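Local coordinates for putative uncharacterized protein (Bacteroides thetaiotaomicron, PDB 2RBK), which probably acts as a magnesium-dependent phosphatase of the haloacid dehalogenase superfamily, its scaffold moulding the trigonal-bipyramidal transition state of phosphoryl transfer, at residues M68-Y72 and V147-T151. Sequence-based numbering, arbitrary orientation.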
loop_
_atom_site.group_PDB
_atom_site.type_symbol
_atom_site.label_atom_id
_atom_site.label_comp_id
_atom_site.label_asym_id
_atom_site.label_seq_id
_atom_site.Cartn_x
_atom_site.Cartn_y
_atom_site.Cartn_z
ATOM N N MET A 68 -3.043 -1.984 4.177
ATOM C CA MET A 68 -2.711 -1.003 5.208
ATOM C C MET A 68 -1.200 -1.066 5.558
ATOM O O MET A 68 -0.798 -1.039 6.729
ATOM C CB MET A 68 -3.585 -1.144 6.459
ATOM C CG MET A 68 -5.019 -0.881 6.139
ATOM S SD MET A 68 -6.062 -0.599 7.549
ATOM C CE MET A 68 -7.119 -2.057 7.547
ATOM N N ASN A 69 -0.378 -1.137 4.522
ATOM C CA ASN A 69 1.080 -1.044 4.708
ATOM C C ASN A 69 1.624 -2.125 5.610
ATOM O O ASN A 69 2.626 -1.935 6.277
ATOM C CB ASN A 69 1.508 0.340 5.241
ATOM C CG ASN A 69 1.299 1.407 4.218
ATOM O OD1 ASN A 69 2.052 1.475 3.252
ATOM N ND2 ASN A 69 0.235 2.193 4.352
ATOM N N GLY A 70 0.997 -3.317 5.609
ATOM C CA GLY A 70 1.426 -4.414 6.465
ATOM C C GLY A 70 0.673 -4.585 7.728
ATOM O O GLY A 70 0.837 -5.629 8.406
ATOM N N ALA A 71 -0.181 -3.630 8.094
ATOM C CA ALA A 71 -0.949 -3.704 9.337
ATOM C C ALA A 71 -2.150 -4.638 9.257
ATOM O O ALA A 71 -2.799 -4.926 10.274
ATOM C CB ALA A 71 -1.411 -2.327 9.787
ATOM N N TYR A 72 -2.479 -5.184 8.075
ATOM C CA TYR A 72 -3.601 -6.086 7.959
ATOM C C TYR A 72 -3.341 -7.046 6.789
ATOM O O TYR A 72 -3.412 -6.611 5.627
ATOM C CB TYR A 72 -4.921 -5.350 7.832
ATOM C CG TYR A 72 -6.123 -6.211 8.008
ATOM C CD1 TYR A 72 -6.603 -6.431 9.292
ATOM C CD2 TYR A 72 -6.776 -6.742 6.926
ATOM C CE1 TYR A 72 -7.703 -7.215 9.503
ATOM C CE2 TYR A 72 -7.889 -7.523 7.144
ATOM C CZ TYR A 72 -8.366 -7.761 8.418
ATOM O OH TYR A 72 -9.523 -8.500 8.609
ATOM N N VAL A 147 -8.095 1.680 15.802
ATOM C CA VAL A 147 -7.683 2.099 14.485
ATOM C C VAL A 147 -6.450 1.302 14.034
ATOM O O VAL A 147 -5.439 1.257 14.753
ATOM C CB VAL A 147 -7.431 3.604 14.466
ATOM C CG1 VAL A 147 -6.932 4.076 13.118
ATOM C CG2 VAL A 147 -8.699 4.358 14.847
ATOM N N ILE A 148 -6.533 0.735 12.854
ATOM C CA ILE A 148 -5.432 0.007 12.223
ATOM C C ILE A 148 -4.564 0.914 11.399
ATOM O O ILE A 148 -3.307 0.795 11.391
ATOM C CB ILE A 148 -5.963 -1.142 11.370
ATOM C CG1 ILE A 148 -6.868 -2.050 12.228
ATOM C CG2 ILE A 148 -4.835 -1.895 10.719
ATOM C CD1 ILE A 148 -7.346 -3.287 11.560
ATOM N N GLN A 149 -5.134 1.906 10.712
ATOM C CA GLN A 149 -4.390 2.852 9.910
ATOM C C GLN A 149 -5.110 4.207 9.948
ATOM O O GLN A 149 -6.324 4.266 9.897
ATOM C CB GLN A 149 -4.236 2.390 8.448
ATOM C CG GLN A 149 -3.420 3.359 7.591
ATOM C CD GLN A 149 -3.071 2.714 6.264
ATOM O OE1 GLN A 149 -2.023 2.023 6.201
ATOM N NE2 GLN A 149 -3.886 2.846 5.237
ATOM N N MET A 150 -4.314 5.283 10.037
ATOM C CA MET A 150 -4.826 6.631 9.841
ATOM C C MET A 150 -4.167 7.243 8.646
ATOM O O MET A 150 -2.969 7.038 8.431
ATOM C CB MET A 150 -4.519 7.516 11.032
ATOM C CG MET A 150 -4.951 7.122 12.326
ATOM S SD MET A 150 -4.397 8.104 13.680
ATOM C CE MET A 150 -2.700 7.988 13.987
ATOM N N THR A 151 -4.907 8.027 7.905
ATOM C CA THR A 151 -4.397 8.698 6.695
ATOM C C THR A 151 -4.673 10.190 6.791
ATOM O O THR A 151 -5.741 10.651 6.308
ATOM C CB THR A 151 -4.979 8.014 5.469
ATOM O OG1 THR A 151 -4.581 6.629 5.507
ATOM C CG2 THR A 151 -4.436 8.667 4.222
#
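ND2 of N69 is gripped twice: it donates to OE1 of Q149 at 2.9 Å, with an N-H...O angle of 158°, and also to OD2 of D180. The acceptor lies close to the amide plane of N69, whereas the donor sits 38° above the carbonyl plane of Q149, off its lone pairs. OD1 of N69 accepts from N214, which lines the vanadate pocket, and the N69 side chain comes within about 5 Å of that ligand. NE2 of Q149 is hydrogen-bonded to O of G44, another pocket residue. The arrangement joins the HAD core loop between strands 64-67 and 72-75 to cap strand 149-152, consistent with a cap closed over the active site. With an alanine at Q149, ND2 of N69 would probably lose one acceptor and the cap its link to G44. Beside the amides, M68 passes obliquely across Q149; its CG stands anti to the carbonyl carbon (chi1 -63°) and the chain runs extended to SD, 3.6 Å from CB of Q149. The same sulfur meets CG2 of I148 at 3.6 Å, a methyl that CB of A71 also touches at 3.6 Å. The other branch of I148 ends in CD1, 3.9 Å from CD1 of Y72, whose OH is hydrogen-bonded to OE2 of E109.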